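Local coordinates for RavA (Legionella pneumophila str. Paris, PDB 6WO6), which is an effector of Legionella pneumophila, probably delivered into the infected host cell, whose molecular activity remains undefined here, at residues Leu44-Val49 against Asn117-Leu122; Phe171-Asp176 against Ala204-Val209. The protein carries 2 engineered substitutions. All coordinates share one frame; numbering follows the deposited sequence.

Interaction 1 (Leu44-Val49 against Asn117-Leu122); sequences LASRLV and NNFNKL
Ser-46, in the middle of helix 38-51, and Leu-122, in the first turn of helix 120-127, bring the two backbones nearest, with CA of Ser-46 5.8 Å from CA of Leu-122. Leu-122 reaches across: CG stands anti to its backbone N (chi1 172°), and the CD1 branch comes up to the helix surface, 3.6 Å from the carbonyl O of Ser-46. The same methyl meets the Val-49 side chain about one turn further on, 4.2 Å from CG1. Ser-46 answers from its own side, its OG lying 3.7 Å from CB of Leu-122. That hydroxyl also sits at the edge of the Phe-119 ring, near the ring plane, 4.0 Å from CD2. Its polar need is met within its own helix by a hydrogen bond to the carbonyl O of Leu-42, so toward Phe-119 and Leu-122 it acts by packing. Helix 77-92 covers the apolar side, where Ala-84 touches both Val-49 and Leu-122. Phe-119 occupies the break after helix 115-118 and is the N-cap residue of helix 120-127; its CB points toward helix 38-51, and its side chain also touches Leu-42 there. This is largely apolar packing of one helix against a break between two short helices, in the N-terminal part of an all-helical fold.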
loop_
_atom_site.group_PDB
_atom_site.type_symbol
_atom_site.label_atom_id
_atom_site.label_comp_id
_atom_site.label_asym_id
_atom_site.label_seq_id
_atom_site.Cartn_x
_atom_site.Cartn_y
_atom_site.Cartn_z
ATOM N N LEU A 44 21.450 -2.748 -27.506
ATOM C CA LEU A 44 20.414 -2.503 -28.502
ATOM C C LEU A 44 19.141 -3.278 -28.185
ATOM O O LEU A 44 18.036 -2.733 -28.300
ATOM C CB LEU A 44 20.928 -2.858 -29.897
ATOM C CG LEU A 44 19.953 -2.634 -31.053
ATOM C CD1 LEU A 44 19.456 -1.196 -31.076
ATOM C CD2 LEU A 44 20.605 -2.994 -32.379
ATOM N N ALA A 45 19.267 -4.547 -27.789
ATOM C CA ALA A 45 18.082 -5.306 -27.401
ATOM C C ALA A 45 17.393 -4.668 -26.202
ATOM O O ALA A 45 16.157 -4.596 -26.152
ATOM C CB ALA A 45 18.460 -6.755 -27.097
ATOM N N SER A 46 18.176 -4.184 -25.235
ATOM C CA SER A 46 17.601 -3.546 -24.057
ATOM C C SER A 46 16.805 -2.303 -24.438
ATOM O O SER A 46 15.676 -2.109 -23.971
ATOM C CB SER A 46 18.707 -3.197 -23.061
ATOM O OG SER A 46 19.227 -4.366 -22.453
ATOM N N ARG A 47 17.379 -1.446 -25.288
ATOM C CA ARG A 47 16.661 -0.240 -25.699
ATOM C C ARG A 47 15.414 -0.588 -26.506
ATOM O O ARG A 47 14.336 -0.010 -26.294
ATOM C CB ARG A 47 17.584 0.670 -26.506
ATOM C CG ARG A 47 18.805 1.157 -25.743
ATOM C CD ARG A 47 19.735 1.903 -26.674
ATOM N NE ARG A 47 19.024 2.946 -27.406
ATOM C CZ ARG A 47 19.375 3.381 -28.612
ATOM N NH1 ARG A 47 20.423 2.856 -29.231
ATOM N NH2 ARG A 47 18.669 4.334 -29.202
ATOM N N LEU A 48 15.550 -1.535 -27.437
ATOM C CA LEU A 48 14.430 -1.989 -28.250
ATOM C C LEU A 48 13.272 -2.465 -27.381
ATOM O O LEU A 48 12.105 -2.176 -27.669
ATOM C CB LEU A 48 14.925 -3.098 -29.182
ATOM C CG LEU A 48 14.056 -3.793 -30.227
ATOM C CD1 LEU A 48 13.229 -2.798 -30.985
ATOM C CD2 LEU A 48 14.954 -4.560 -31.190
ATOM N N VAL A 49 13.579 -3.178 -26.296
ATOM C CA VAL A 49 12.519 -3.683 -25.430
ATOM C C VAL A 49 11.976 -2.582 -24.519
ATOM O O VAL A 49 10.778 -2.566 -24.205
ATOM C CB VAL A 49 13.038 -4.899 -24.638
ATOM C CG1 VAL A 49 12.436 -4.957 -23.251
ATOM C CG2 VAL A 49 12.726 -6.179 -25.392
ATOM N N ASN A 117 20.702 -10.973 -13.880
ATOM C CA ASN A 117 22.067 -10.541 -13.617
ATOM C C ASN A 117 22.738 -10.000 -14.874
ATOM O O ASN A 117 23.460 -8.999 -14.811
ATOM C CB ASN A 117 22.882 -11.704 -13.043
ATOM C CG ASN A 117 24.280 -11.290 -12.628
ATOM O OD1 ASN A 117 24.499 -10.170 -12.165
ATOM N ND2 ASN A 117 25.238 -12.197 -12.794
ATOM N N ASN A 118 22.504 -10.647 -16.019
ATOM C CA ASN A 118 23.017 -10.138 -17.285
ATOM C C ASN A 118 22.271 -8.881 -17.713
ATOM O O ASN A 118 22.886 -7.910 -18.170
ATOM C CB ASN A 118 22.910 -11.215 -18.366
ATOM C CG ASN A 118 23.790 -12.417 -18.084
ATOM O OD1 ASN A 118 24.936 -12.277 -17.657
ATOM N ND2 ASN A 118 23.256 -13.611 -18.321
ATOM N N PHE A 119 20.947 -8.882 -17.572
ATOM C CA PHE A 119 20.100 -7.751 -17.949
ATOM C C PHE A 119 19.683 -6.932 -16.737
ATOM O O PHE A 119 18.531 -6.501 -16.635
ATOM C CB PHE A 119 18.872 -8.243 -18.709
ATOM C CG PHE A 119 19.188 -8.890 -20.028
ATOM C CD1 PHE A 119 19.512 -10.236 -20.095
ATOM C CD2 PHE A 119 19.149 -8.156 -21.202
ATOM C CE1 PHE A 119 19.801 -10.835 -21.308
ATOM C CE2 PHE A 119 19.434 -8.750 -22.422
ATOM C CZ PHE A 119 19.761 -10.091 -22.474
ATOM N N ASN A 120 20.604 -6.698 -15.800
ATOM C CA ASN A 120 20.242 -5.982 -14.581
ATOM C C ASN A 120 19.967 -4.509 -14.860
ATOM O O ASN A 120 19.045 -3.927 -14.276
ATOM C CB ASN A 120 21.343 -6.136 -13.535
ATOM C CG ASN A 120 20.885 -5.728 -12.150
ATOM O OD1 ASN A 120 21.054 -4.579 -11.739
ATOM N ND2 ASN A 120 20.295 -6.671 -11.421
ATOM N N LYS A 121 20.759 -3.887 -15.738
ATOM C CA LYS A 121 20.478 -2.511 -16.137
ATOM C C LYS A 121 19.096 -2.400 -16.773
ATOM O O LYS A 121 18.336 -1.470 -16.474
ATOM C CB LYS A 121 21.556 -2.010 -17.099
ATOM C CG LYS A 121 22.979 -2.138 -16.569
ATOM N N LEU A 122 18.746 -3.354 -17.641
ATOM C CA LEU A 122 17.416 -3.362 -18.242
ATOM C C LEU A 122 16.334 -3.556 -17.187
ATOM O O LEU A 122 15.270 -2.930 -17.258
ATOM C CB LEU A 122 17.326 -4.458 -19.302
ATOM C CG LEU A 122 15.917 -4.685 -19.853
ATOM C CD1 LEU A 122 15.458 -3.488 -20.672
ATOM C CD2 LEU A 122 15.843 -5.961 -20.668
#

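Interaction 2 (Phe171-Asp176 against Ala204-Val209); sequences FAVRRD and ASLFNV
A long helix, 162-181, packs here against the 3-10 turns that follow helix 197-202, within the central part of an all-helical chain. Leu-206 makes the principal contact. Its CG lies anti to its carbonyl carbon, beside the backbone N (chi1 -70°), and chi2 of -175° extends CD1 toward the helix. That methyl comes 3.9 Å from CG1 of Val-173, the two side chains crossing at a slant. It also rests against the start of the next residue, 4.0 Å from the backbone N of Arg-174 and 4.2 Å from its CB, so one leucine branch covers the Val-173 to Arg-174 step of the helix.

The CG1 branch of Val-173 serves a second partner as well: CE2 of Phe-207 lies 4.3 Å from it, with the methyl approaching the ring obliquely. The CB of Phe-207 does not point at the helix, but the far end of its side chain comes nearer, and the ring also stacks with that of Phe-240. Arg-174 contributes the aliphatic base of its side chain. Beyond a bend at chi2 (85°), its guanidinium group turns to other partners, NH2 donating to the carbonyl O of Ala-139 and NH1 forming a salt bridge with Glu-178. Leu-206 also touches Leu-136 and Glu-140 of helix 131-141. Within 204-209, a backbone bond joins Phe-207 N to Ala-204 O (2.9 Å), and another runs from Asn-208 N to Ser-205 O. The result is buried packing of a 3-10 connection on a long helix, in the middle of an elongated all-helical fold.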
loop_
_atom_site.group_PDB
_atom_site.type_symbol
_atom_site.label_atom_id
_atom_site.label_comp_id
_atom_site.label_asym_id
_atom_site.label_seq_id
_atom_site.Cartn_x
_atom_site.Cartn_y
_atom_site.Cartn_z
ATOM N N PHE A 171 5.708 -3.194 2.745
ATOM C CA PHE A 171 5.479 -4.316 3.652
ATOM C C PHE A 171 5.369 -3.845 5.096
ATOM O O PHE A 171 4.510 -4.324 5.848
ATOM C CB PHE A 171 6.600 -5.346 3.509
ATOM C CG PHE A 171 6.400 -6.309 2.376
ATOM C CD1 PHE A 171 5.135 -6.548 1.868
ATOM C CD2 PHE A 171 7.478 -6.980 1.821
ATOM C CE1 PHE A 171 4.947 -7.439 0.824
ATOM C CE2 PHE A 171 7.298 -7.872 0.778
ATOM C CZ PHE A 171 6.030 -8.100 0.279
ATOM N N ALA A 172 6.231 -2.906 5.504
ATOM C CA ALA A 172 6.164 -2.387 6.867
ATOM C C ALA A 172 4.835 -1.689 7.130
ATOM O O ALA A 172 4.220 -1.879 8.188
ATOM C CB ALA A 172 7.328 -1.429 7.122
ATOM N N VAL A 173 4.381 -0.868 6.180
ATOM C CA VAL A 173 3.121 -0.153 6.371
ATOM C C VAL A 173 1.958 -1.135 6.477
ATOM O O VAL A 173 1.077 -0.984 7.334
ATOM C CB VAL A 173 2.908 0.872 5.243
ATOM C CG1 VAL A 173 1.474 1.379 5.247
ATOM C CG2 VAL A 173 3.872 2.032 5.410
ATOM N N ARG A 174 1.945 -2.166 5.627
ATOM C CA ARG A 174 0.882 -3.168 5.704
ATOM C C ARG A 174 0.908 -3.898 7.045
ATOM O O ARG A 174 -0.136 -4.090 7.685
ATOM C CB ARG A 174 1.014 -4.160 4.549
ATOM C CG ARG A 174 -0.017 -5.278 4.566
ATOM C CD ARG A 174 -1.314 -4.857 3.896
ATOM N NE ARG A 174 -2.412 -5.764 4.217
ATOM C CZ ARG A 174 -2.648 -6.915 3.593
ATOM N NH1 ARG A 174 -3.675 -7.670 3.961
ATOM N NH2 ARG A 174 -1.860 -7.314 2.606
ATOM N N ARG A 175 2.100 -4.312 7.484
ATOM C CA ARG A 175 2.227 -5.026 8.750
ATOM C C ARG A 175 1.729 -4.182 9.917
ATOM O O ARG A 175 1.040 -4.688 10.813
ATOM C CB ARG A 175 3.684 -5.437 8.969
ATOM C CG ARG A 175 3.970 -6.063 10.323
ATOM C CD ARG A 175 5.466 -6.113 10.596
ATOM N NE ARG A 175 6.070 -4.783 10.547
ATOM C CZ ARG A 175 7.331 -4.519 10.874
ATOM N NH1 ARG A 175 7.791 -3.277 10.799
ATOM N NH2 ARG A 175 8.133 -5.493 11.283
ATOM N N ASP A 176 2.061 -2.888 9.923
ATOM C CA ASP A 176 1.660 -2.048 11.046
ATOM C C ASP A 176 0.180 -1.690 10.990
ATOM O O ASP A 176 -0.447 -1.509 12.041
ATOM C CB ASP A 176 2.521 -0.788 11.101
ATOM C CG ASP A 176 3.880 -1.046 11.724
ATOM O OD1 ASP A 176 4.167 -2.215 12.063
ATOM O OD2 ASP A 176 4.657 -0.081 11.879
ATOM N N ALA A 204 -0.624 5.132 0.425
ATOM C CA ALA A 204 -1.872 5.441 1.118
ATOM C C ALA A 204 -3.005 4.490 0.751
ATOM O O ALA A 204 -3.924 4.303 1.560
ATOM C CB ALA A 204 -2.293 6.882 0.827
ATOM N N SER A 205 -2.958 3.883 -0.440
ATOM C CA SER A 205 -4.000 2.935 -0.826
ATOM C C SER A 205 -4.106 1.780 0.162
ATOM O O SER A 205 -5.182 1.192 0.316
ATOM C CB SER A 205 -3.736 2.396 -2.230
ATOM O OG SER A 205 -3.522 3.449 -3.149
ATOM N N LEU A 206 -3.005 1.450 0.844
ATOM C CA LEU A 206 -3.023 0.377 1.832
ATOM C C LEU A 206 -3.976 0.659 2.986
ATOM O O LEU A 206 -4.387 -0.280 3.677
ATOM C CB LEU A 206 -1.614 0.138 2.377
ATOM C CG LEU A 206 -0.619 -0.486 1.406
ATOM C CD1 LEU A 206 0.700 -0.770 2.108
ATOM C CD2 LEU A 206 -1.204 -1.754 0.811
ATOM N N PHE A 207 -4.334 1.920 3.221
ATOM C CA PHE A 207 -5.285 2.211 4.285
ATOM C C PHE A 207 -6.728 1.947 3.871
ATOM O O PHE A 207 -7.618 1.985 4.729
ATOM C CB PHE A 207 -5.108 3.656 4.760
ATOM C CG PHE A 207 -3.800 3.893 5.460
ATOM C CD1 PHE A 207 -3.691 3.714 6.830
ATOM C CD2 PHE A 207 -2.671 4.262 4.746
ATOM C CE1 PHE A 207 -2.481 3.913 7.474
ATOM C CE2 PHE A 207 -1.460 4.468 5.386
ATOM C CZ PHE A 207 -1.364 4.292 6.750
ATOM N N ASN A 208 -6.973 1.638 2.593
ATOM C CA ASN A 208 -8.315 1.272 2.150
ATOM C C ASN A 208 -8.863 0.062 2.895
ATOM O O ASN A 208 -10.071 -0.195 2.834
ATOM C CB ASN A 208 -8.313 0.995 0.644
ATOM C CG ASN A 208 -8.117 2.252 -0.184
ATOM O OD1 ASN A 208 -8.046 3.359 0.352
ATOM N ND2 ASN A 208 -8.022 2.085 -1.499
ATOM N N VAL A 209 -8.008 -0.684 3.597
ATOM C CA VAL A 209 -8.474 -1.839 4.352
ATOM C C VAL A 209 -9.288 -1.408 5.569
ATOM O O VAL A 209 -10.143 -2.164 6.046
ATOM C CB VAL A 209 -7.277 -2.729 4.745
ATOM C CG1 VAL A 209 -6.334 -1.987 5.682
ATOM C CG2 VAL A 209 -7.748 -4.031 5.372
#

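In the fold
After four short helices the chain enters helix 38-51, then passes through helices 54-66, 77-92 and 102-107 to the break between 115-118 and 120-127. There interaction 1 closes a loop of 67 residues, tying that break to helix 38-51. The chain goes on through helices 131-141 and 147-157 into helix 162-181. Helices 188-191 and 197-202 follow, and interaction 2 closes a shorter loop of 27 residues by joining the 3-10 turns beyond them to helix 162-181. The loops follow one another, neither nested nor crossed. The centre of interaction 1 lies about 29 Å from the centre of the chain, that of interaction 2 about 5 Å; the two centres are about 33 Å apart.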